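PDB 6SBF: MstE from Scytonema sp. PCC 10023, which is a single-domain type II terpene cyclase that probably cyclises isoprenoid precursors into complex polycyclic scaffolds on the way to merosterols. Local coordinates for residues A[96-101]-A[134-139]; A[114-119]-A[184-189]; A[244-249]-A[281-286]. The protein carries 1 engineered substitution. All coordinates share one frame; numbering follows the deposited sequence.

Contact 1 (A[96-101]-A[134-139])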
loop_
_atom_site.group_PDB
_atom_site.type_symbol
_atom_site.label_atom_id
_atom_site.label_comp_id
_atom_site.label_asym_id
_atom_site.label_seq_id
_atom_site.Cartn_x
_atom_site.Cartn_y
_atom_site.Cartn_z
ATOM N N THR A 96 -21.273 9.778 -3.562
ATOM C CA THR A 96 -21.136 8.314 -3.340
ATOM C C THR A 96 -20.676 8.000 -1.915
ATOM O O THR A 96 -20.783 6.848 -1.524
ATOM C CB THR A 96 -20.145 7.710 -4.348
ATOM O OG1 THR A 96 -18.905 8.344 -4.063
ATOM C CG2 THR A 96 -20.556 7.837 -5.800
ATOM N N GLY A 97 -20.119 8.944 -1.192
ATOM C CA GLY A 97 -19.506 8.674 0.100
ATOM C C GLY A 97 -18.100 8.169 0.016
ATOM O O GLY A 97 -17.523 7.830 1.070
ATOM N N GLU A 98 -17.528 8.172 -1.190
ATOM C CA GLU A 98 -16.161 7.675 -1.422
ATOM C C GLU A 98 -15.142 8.721 -0.962
ATOM O O GLU A 98 -15.456 9.924 -0.894
ATOM C CB GLU A 98 -15.986 7.380 -2.906
ATOM C CG GLU A 98 -16.858 6.227 -3.341
ATOM C CD GLU A 98 -16.792 5.984 -4.831
ATOM O OE1 GLU A 98 -16.791 4.815 -5.216
ATOM O OE2 GLU A 98 -16.697 6.994 -5.589
ATOM N N TRP A 99 -13.926 8.261 -0.724
ATOM C CA TRP A 99 -12.767 9.119 -0.620
ATOM C C TRP A 99 -11.931 9.001 -1.913
ATOM O O TRP A 99 -12.111 8.025 -2.641
ATOM C CB TRP A 99 -11.998 8.775 0.628
ATOM C CG TRP A 99 -12.710 9.095 1.908
ATOM C CD1 TRP A 99 -12.743 10.288 2.532
ATOM C CD2 TRP A 99 -13.465 8.173 2.720
ATOM N NE1 TRP A 99 -13.481 10.206 3.702
ATOM C CE2 TRP A 99 -13.892 8.900 3.839
ATOM C CE3 TRP A 99 -13.793 6.836 2.637
ATOM C CZ2 TRP A 99 -14.609 8.310 4.865
ATOM C CZ3 TRP A 99 -14.487 6.247 3.670
ATOM C CH2 TRP A 99 -14.900 6.982 4.758
ATOM N N GLY A 100 -11.031 9.965 -2.137
ATOM C CA GLY A 100 -10.164 9.957 -3.305
ATOM C C GLY A 100 -8.780 10.430 -2.977
ATOM O O GLY A 100 -8.398 10.625 -1.799
ATOM N N TYR A 101 -7.968 10.642 -3.997
ATOM C CA TYR A 101 -6.552 10.992 -3.813
ATOM C C TYR A 101 -6.458 12.237 -2.911
ATOM O O TYR A 101 -5.645 12.287 -2.018
ATOM C CB TYR A 101 -5.980 11.258 -5.198
ATOM C CG TYR A 101 -4.603 11.837 -5.284
ATOM C CD1 TYR A 101 -3.474 11.084 -5.075
ATOM C CD2 TYR A 101 -4.431 13.189 -5.603
ATOM C CE1 TYR A 101 -2.204 11.609 -5.183
ATOM C CE2 TYR A 101 -3.153 13.713 -5.673
ATOM C CZ TYR A 101 -2.035 12.957 -5.451
ATOM O OH TYR A 101 -0.789 13.496 -5.584
ATOM N N ARG A 134 -18.689 1.631 2.073
ATOM C CA ARG A 134 -18.622 0.199 1.696
ATOM C C ARG A 134 -19.602 -0.083 0.575
ATOM O O ARG A 134 -19.279 -0.902 -0.336
ATOM C CB ARG A 134 -18.959 -0.727 2.862
ATOM C CG ARG A 134 -17.799 -1.393 3.524
ATOM C CD ARG A 134 -18.159 -2.502 4.476
ATOM N NE ARG A 134 -19.164 -2.222 5.414
ATOM C CZ ARG A 134 -18.970 -1.500 6.503
ATOM N NH1 ARG A 134 -20.043 -1.296 7.195
ATOM N NH2 ARG A 134 -17.751 -1.147 6.947
ATOM N N ALA A 135 -20.787 0.487 0.655
ATOM C CA ALA A 135 -21.791 0.335 -0.421
ATOM C C ALA A 135 -21.227 0.856 -1.755
ATOM O O ALA A 135 -21.350 0.173 -2.768
ATOM C CB ALA A 135 -23.066 1.021 -0.003
ATOM N N ALA A 136 -20.564 1.999 -1.711
ATOM C CA ALA A 136 -19.981 2.596 -2.896
ATOM C C ALA A 136 -18.912 1.657 -3.450
ATOM O O ALA A 136 -18.793 1.559 -4.688
ATOM C CB ALA A 136 -19.402 3.949 -2.607
ATOM N N LEU A 137 -18.131 1.009 -2.615
ATOM C CA LEU A 137 -17.118 0.048 -3.122
ATOM C C LEU A 137 -17.774 -1.026 -3.949
ATOM O O LEU A 137 -17.155 -1.445 -4.962
ATOM C CB LEU A 137 -16.407 -0.684 -2.017
ATOM C CG LEU A 137 -15.243 0.009 -1.440
ATOM C CD1 LEU A 137 -14.625 -0.830 -0.321
ATOM C CD2 LEU A 137 -14.181 0.318 -2.476
ATOM N N ALA A 138 -18.963 -1.449 -3.595
ATOM C CA ALA A 138 -19.622 -2.543 -4.312
ATOM C C ALA A 138 -19.844 -2.135 -5.765
ATOM O O ALA A 138 -19.811 -3.016 -6.649
ATOM C CB ALA A 138 -20.882 -2.933 -3.606
ATOM N N THR A 139 -20.011 -0.844 -6.030
ATOM C CA THR A 139 -20.250 -0.339 -7.398
ATOM C C THR A 139 -19.047 -0.607 -8.323
ATOM O O THR A 139 -19.248 -0.649 -9.538
ATOM C CB THR A 139 -20.601 1.150 -7.348
ATOM O OG1 THR A 139 -21.657 1.310 -6.394
ATOM C CG2 THR A 139 -21.021 1.660 -8.704
HETATM O O HOH W 1 -18.921 4.060 -6.162
#
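The methyl of A136 sits against two groups of the loop 96-101. T96 O lies 3.4 Å from A136 CB, and the CG methylene of E98 lies alongside that same CB at 3.5 Å. T96 adds its own CB, 4.2 Å from A136 CB. No hydrogen bond runs directly between the segments, so the touch is of methyl against methylene and carbonyl. E98 places CG beside its backbone N and anti to its carbonyl carbon (chi1 -67°), then runs on extended. Its shaft thereby passes the methyl and carries the carboxylate beyond it. E98 OE1 is hydrogen-bonded to NE2 of H140, the residue that follows 134-139. A water donates to A136 O at 2.9 Å and also lies by E98 OE1, but that second distance is too short to trust.

The G97-E98-W99 sequence resembles the G-x-W end of the QW motifs of squalene-hopene cyclases. Here it lies in the loop between helices 75-90 and 109-121. T96 OG1 accepts from E98 N at 3.2 Å with an N-H...O angle of 152°, forming an ST turn. That bond ties the base of E98 back to T96. R129, from the same helix as A136, donates to G97 O and makes a cation-pi contact with W99.

Contact 2 (A[114-119]-A[184-189])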
loop_
_atom_site.group_PDB
_atom_site.type_symbol
_atom_site.label_atom_id
_atom_site.label_comp_id
_atom_site.label_asym_id
_atom_site.label_seq_id
_atom_site.Cartn_x
_atom_site.Cartn_y
_atom_site.Cartn_z
ATOM N N TRP A 114 -8.722 1.771 1.936
ATOM C CA TRP A 114 -7.792 2.122 3.019
ATOM C C TRP A 114 -8.513 2.912 4.111
ATOM O O TRP A 114 -8.197 2.715 5.301
ATOM C CB TRP A 114 -6.576 2.895 2.506
ATOM C CG TRP A 114 -5.643 2.019 1.730
ATOM C CD1 TRP A 114 -5.481 1.962 0.372
ATOM C CD2 TRP A 114 -4.730 1.031 2.270
ATOM N NE1 TRP A 114 -4.581 0.984 0.023
ATOM C CE2 TRP A 114 -4.071 0.420 1.175
ATOM C CE3 TRP A 114 -4.372 0.660 3.580
ATOM C CZ2 TRP A 114 -3.158 -0.598 1.357
ATOM C CZ3 TRP A 114 -3.443 -0.342 3.747
ATOM C CH2 TRP A 114 -2.837 -0.973 2.638
ATOM N N ALA A 115 -9.378 3.814 3.751
ATOM C CA ALA A 115 -10.137 4.609 4.743
ATOM C C ALA A 115 -10.982 3.668 5.591
ATOM O O ALA A 115 -11.116 3.915 6.803
ATOM C CB ALA A 115 -11.004 5.651 4.060
ATOM N N LEU A 116 -11.549 2.630 5.002
ATOM C CA LEU A 116 -12.317 1.612 5.738
ATOM C C LEU A 116 -11.427 0.782 6.648
ATOM O O LEU A 116 -11.920 0.377 7.745
ATOM C CB LEU A 116 -13.206 0.831 4.784
ATOM C CG LEU A 116 -14.352 1.607 4.161
ATOM C CD1 LEU A 116 -14.967 0.808 3.016
ATOM C CD2 LEU A 116 -15.427 1.911 5.216
ATOM N N GLN A 117 -10.200 0.474 6.274
ATOM C CA GLN A 117 -9.268 -0.219 7.173
ATOM C C GLN A 117 -9.021 0.684 8.379
ATOM O O GLN A 117 -8.943 0.220 9.524
ATOM C CB GLN A 117 -7.981 -0.594 6.443
ATOM C CG GLN A 117 -8.154 -1.675 5.384
ATOM C CD GLN A 117 -6.811 -2.194 4.926
ATOM O OE1 GLN A 117 -6.070 -2.789 5.705
ATOM N NE2 GLN A 117 -6.479 -1.984 3.643
ATOM N N LEU A 118 -8.805 1.972 8.138
ATOM C CA LEU A 118 -8.576 2.919 9.236
ATOM C C LEU A 118 -9.829 2.988 10.131
ATOM O O LEU A 118 -9.694 2.978 11.372
ATOM C CB LEU A 118 -8.174 4.283 8.684
ATOM C CG LEU A 118 -7.983 5.367 9.750
ATOM C CD1 LEU A 118 -7.029 5.028 10.865
ATOM C CD2 LEU A 118 -7.553 6.663 9.126
ATOM N N ALA A 119 -10.990 3.050 9.528
ATOM C CA ALA A 119 -12.262 3.079 10.290
ATOM C C ALA A 119 -12.303 1.877 11.235
ATOM O O ALA A 119 -12.670 2.042 12.410
ATOM C CB ALA A 119 -13.450 3.097 9.368
ATOM N N ALA A 184 -9.615 -6.584 -0.329
ATOM C CA ALA A 184 -9.820 -7.917 0.302
ATOM C C ALA A 184 -9.295 -7.942 1.743
ATOM O O ALA A 184 -9.575 -8.947 2.414
ATOM C CB ALA A 184 -9.154 -8.977 -0.530
ATOM N N ALA A 185 -8.579 -6.936 2.211
ATOM C CA ALA A 185 -8.252 -6.782 3.660
ATOM C C ALA A 185 -9.543 -6.550 4.474
ATOM O O ALA A 185 -9.519 -6.782 5.674
ATOM C CB ALA A 185 -7.256 -5.666 3.918
ATOM N N LEU A 186 -10.622 -6.113 3.837
ATOM C CA LEU A 186 -11.911 -5.865 4.490
ATOM C C LEU A 186 -12.651 -7.182 4.532
ATOM O O LEU A 186 -12.920 -7.793 3.502
ATOM C CB LEU A 186 -12.715 -4.835 3.697
ATOM C CG LEU A 186 -12.041 -3.478 3.551
ATOM C CD1 LEU A 186 -12.910 -2.580 2.679
ATOM C CD2 LEU A 186 -11.759 -2.784 4.891
ATOM N N PRO A 187 -13.071 -7.665 5.720
ATOM C CA PRO A 187 -13.705 -8.984 5.788
ATOM C C PRO A 187 -15.001 -9.039 4.981
ATOM O O PRO A 187 -15.388 -10.071 4.526
ATOM C CB PRO A 187 -14.079 -9.136 7.273
ATOM C CG PRO A 187 -13.256 -8.138 8.001
ATOM C CD PRO A 187 -12.773 -7.100 7.046
ATOM N N GLU A 188 -15.644 -7.891 4.766
ATOM C CA GLU A 188 -16.923 -7.830 4.022
ATOM C C GLU A 188 -16.708 -8.170 2.532
ATOM O O GLU A 188 -17.678 -8.614 1.888
ATOM C CB GLU A 188 -17.569 -6.438 4.186
ATOM C CG GLU A 188 -17.902 -6.038 5.601
ATOM C CD GLU A 188 -16.810 -5.355 6.423
ATOM O OE1 GLU A 188 -15.610 -5.267 5.923
ATOM O OE2 GLU A 188 -17.171 -4.996 7.589
ATOM N N PHE A 189 -15.498 -7.956 2.011
ATOM C CA PHE A 189 -15.193 -8.130 0.561
ATOM C C PHE A 189 -14.294 -9.351 0.318
ATOM O O PHE A 189 -14.165 -9.738 -0.819
ATOM C CB PHE A 189 -14.543 -6.862 -0.011
ATOM C CG PHE A 189 -15.539 -5.772 -0.210
ATOM C CD1 PHE A 189 -15.819 -4.865 0.791
ATOM C CD2 PHE A 189 -16.194 -5.657 -1.404
ATOM C CE1 PHE A 189 -16.768 -3.892 0.562
ATOM C CE2 PHE A 189 -17.142 -4.678 -1.605
ATOM C CZ PHE A 189 -17.457 -3.824 -0.604
#
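A185 and L186 pack on L116 and Q117 of helix 109-121. The chain is an alpha6-alpha6 barrel, and this contact joins that helix to the turn leading into helix 187-200. No hydrogen bond crosses it.

A185 comes first. Its CB lies over the flat of the Q117 amide, 3.6 Å from Q117 OE1 and 3.8 Å from Q117 NE2. The other side of that amide is turned to W114, where Q117 NE2 stands 3.3 Å above the ring plane, offset toward the rim. The amide thus lies between a methyl on one face and, at its NE2 end, the rim of the indole. Q117 reaches there with CG beside its backbone N (chi1 -69°) and the chain extended beyond. With an alanine at Q117, the A185 methyl and the face of W114 would probably lose the group between them, and a gap would open beside L186.

L186 follows and uses both methyls. L186 CD2 rests on Q117 CG at 3.8 Å and on L116 CB at 3.9 Å. L186 CD1 meets both L116 CB and L116 CD1 at 4.0 Å. With both methyls on L116 CB, the fork of L186 straddles the root of L116. The two leucine side chains cross at about a right angle. The L116 side chain also touches A130, R134 and L137 of helix 128-138.

P187 follows, where a weakly bonded helical turn leads on. E188 makes a long, weak ion pair with R134. F189 turns its ring to L137, and its own backbone N donates to L186 O at 3.0 Å.

Contact 3 (A[244-249]-A[281-286])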
loop_
_atom_site.group_PDB
_atom_site.type_symbol
_atom_site.label_atom_id
_atom_site.label_comp_id
_atom_site.label_asym_id
_atom_site.label_seq_id
_atom_site.Cartn_x
_atom_site.Cartn_y
_atom_site.Cartn_z
ATOM N N TRP A 244 8.457 -17.180 -3.370
ATOM C CA TRP A 244 8.840 -16.086 -4.302
ATOM C C TRP A 244 9.514 -14.953 -3.499
ATOM O O TRP A 244 10.547 -14.421 -3.900
ATOM C CB TRP A 244 7.625 -15.611 -5.090
ATOM C CG TRP A 244 7.898 -14.358 -5.893
ATOM C CD1 TRP A 244 8.301 -14.317 -7.203
ATOM C CD2 TRP A 244 7.692 -13.001 -5.495
ATOM N NE1 TRP A 244 8.403 -13.035 -7.624
ATOM C CE2 TRP A 244 8.039 -12.202 -6.603
ATOM C CE3 TRP A 244 7.197 -12.393 -4.331
ATOM C CZ2 TRP A 244 7.870 -10.832 -6.622
ATOM C CZ3 TRP A 244 7.047 -11.022 -4.328
ATOM C CH2 TRP A 244 7.421 -10.269 -5.441
ATOM N N GLY A 245 8.936 -14.571 -2.364
ATOM C CA GLY A 245 9.515 -13.504 -1.519
ATOM C C GLY A 245 10.921 -13.847 -1.066
ATOM O O GLY A 245 11.797 -12.989 -1.010
ATOM N N LEU A 246 11.116 -15.110 -0.696
ATOM C CA LEU A 246 12.440 -15.557 -0.234
ATOM C C LEU A 246 13.461 -15.384 -1.383
ATOM O O LEU A 246 14.600 -14.973 -1.114
ATOM C CB LEU A 246 12.317 -17.017 0.224
ATOM C CG LEU A 246 13.572 -17.587 0.801
ATOM C CD1 LEU A 246 14.006 -16.822 2.049
ATOM C CD2 LEU A 246 13.303 -19.033 1.129
ATOM N N LYS A 247 13.058 -15.676 -2.632
ATOM C CA LYS A 247 13.926 -15.476 -3.840
ATOM C C LYS A 247 14.218 -13.985 -4.070
ATOM O O LYS A 247 15.306 -13.621 -4.467
ATOM C CB LYS A 247 13.276 -16.168 -5.055
ATOM C CG LYS A 247 14.161 -16.268 -6.288
ATOM C CD LYS A 247 14.104 -15.176 -7.346
ATOM C CE LYS A 247 14.956 -15.533 -8.561
ATOM N NZ LYS A 247 15.667 -14.366 -9.146
ATOM N N ARG A 248 13.217 -13.150 -3.857
ATOM C CA ARG A 248 13.319 -11.692 -4.062
ATOM C C ARG A 248 14.285 -11.030 -3.087
ATOM O O ARG A 248 14.930 -10.009 -3.427
ATOM C CB ARG A 248 11.971 -10.995 -4.004
ATOM C CG ARG A 248 10.986 -11.338 -5.114
ATOM C CD ARG A 248 11.413 -10.804 -6.458
ATOM N NE ARG A 248 11.393 -9.338 -6.460
ATOM C CZ ARG A 248 12.053 -8.553 -7.301
ATOM N NH1 ARG A 248 12.722 -9.041 -8.321
ATOM N NH2 ARG A 248 11.940 -7.248 -7.213
ATOM N N LEU A 249 14.358 -11.533 -1.878
ATOM C CA LEU A 249 15.250 -10.955 -0.872
ATOM C C LEU A 249 16.657 -11.505 -1.086
ATOM O O LEU A 249 16.880 -12.703 -1.118
ATOM C CB LEU A 249 14.746 -11.251 0.526
ATOM C CG LEU A 249 15.269 -10.278 1.542
ATOM C CD1 LEU A 249 14.487 -8.972 1.508
ATOM C CD2 LEU A 249 15.278 -10.868 2.889
ATOM N N ASP A 281 9.541 -22.019 8.786
ATOM C CA ASP A 281 10.725 -22.284 7.931
ATOM C C ASP A 281 11.911 -21.474 8.444
ATOM O O ASP A 281 11.820 -20.273 8.476
ATOM C CB ASP A 281 10.405 -21.988 6.464
ATOM C CG ASP A 281 11.517 -22.410 5.559
ATOM O OD1 ASP A 281 11.550 -23.580 5.235
ATOM O OD2 ASP A 281 12.372 -21.586 5.315
ATOM N N ALA A 282 13.038 -22.118 8.711
ATOM C CA ALA A 282 14.259 -21.471 9.246
ATOM C C ALA A 282 14.842 -20.520 8.210
ATOM O O ALA A 282 15.391 -19.469 8.628
ATOM C CB ALA A 282 15.293 -22.469 9.668
ATOM N N GLU A 283 14.770 -20.850 6.933
ATOM C CA GLU A 283 15.344 -19.978 5.869
ATOM C C GLU A 283 14.544 -18.681 5.796
ATOM O O GLU A 283 15.134 -17.574 5.656
ATOM C CB GLU A 283 15.308 -20.682 4.513
ATOM C CG GLU A 283 16.079 -19.992 3.424
ATOM C CD GLU A 283 16.221 -20.869 2.181
ATOM O OE1 GLU A 283 16.912 -20.444 1.198
ATOM O OE2 GLU A 283 15.657 -21.987 2.210
ATOM N N VAL A 284 13.226 -18.789 5.888
ATOM C CA VAL A 284 12.340 -17.598 5.915
ATOM C C VAL A 284 12.648 -16.741 7.150
ATOM O O VAL A 284 12.790 -15.523 6.986
ATOM C CB VAL A 284 10.860 -17.990 5.813
ATOM C CG1 VAL A 284 9.976 -16.770 5.961
ATOM C CG2 VAL A 284 10.545 -18.705 4.507
ATOM N N LYS A 285 12.792 -17.352 8.319
ATOM C CA LYS A 285 13.123 -16.633 9.550
ATOM C C LYS A 285 14.432 -15.856 9.324
ATOM O O LYS A 285 14.557 -14.675 9.731
ATOM C CB LYS A 285 13.200 -17.590 10.731
ATOM C CG LYS A 285 13.494 -16.878 12.035
ATOM C CD LYS A 285 13.480 -17.787 13.245
ATOM C CE LYS A 285 13.156 -17.044 14.525
ATOM N NZ LYS A 285 13.632 -17.777 15.715
ATOM N N ALA A 286 15.457 -16.507 8.789
ATOM C CA ALA A 286 16.763 -15.859 8.616
ATOM C C ALA A 286 16.631 -14.696 7.605
ATOM O O ALA A 286 17.325 -13.701 7.752
ATOM C CB ALA A 286 17.794 -16.876 8.148
#
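L246 and E283 both carry CG opposite the backbone N, at chi1 -177° and -170°. These torsions send the two side chains out from their helices into each other. E283 stays extended beyond CG, while L246 spreads its two methyls. The side chains cross at about a right angle.

L246 CD2 comes down on the flat of the E283 carboxylate group. It is 3.6 Å from E283 CD and 3.9 Å from each of E283 OE1 and OE2. L246 CD2 stands almost straight above E283 CD, so it lies over the face and not at one oxygen. The same methyl also touches E283 CG at 3.7 Å. The other branch, L246 CD1, points at the helix backbone and lies 3.9 Å from E283 O. V284 gives a looser apolar neighbour, with its CG2 at 4.4 Å from L246 CD2. No hydrogen bond links the segments. E283 is exposed, and its CG and carboxylate lie against the L246 methyls.

The first turn of the second helix is fixed by D281 at the N-cap. D281 OD2 accepts from V284 N at 3.0 Å, using its anti lone pair, with an N-H...O angle of 156°. This capping bond probably steadies the first turn, whose backbone L246 CD1 approaches.

The contact joins the C-terminal end of helix 235-248 to the start of helix 282-298. L246 and L249 continue the packing on A287, and L249 also reaches A291. V284 touches L275 of helix 265-275. On the far side, W244 packs on helix 215-229, and R248 forms a salt bridge with E216 there.

Overall arrangement
Contacts 1 and 2 are neighbours, with centres 12 Å apart, and their segments alternate along the chain. They touch directly: W99 CE3 meets A115 CB at 3.3 Å, R134 CG meets L116 CD1 at 3.6 Å, and R134 O meets F189 CZ at 3.5 Å. Helices 109-121 and 128-138, consecutive in the chain, are shared out between them. Contact 3 closes later in the sequence and stands apart. Its centre is about 37 Å from that of contact 1, on the opposite side of the chain's centre, and about 28 Å from that of contact 2. The enzyme is in its apo form, so no bound substrate relates the three contacts to the active site.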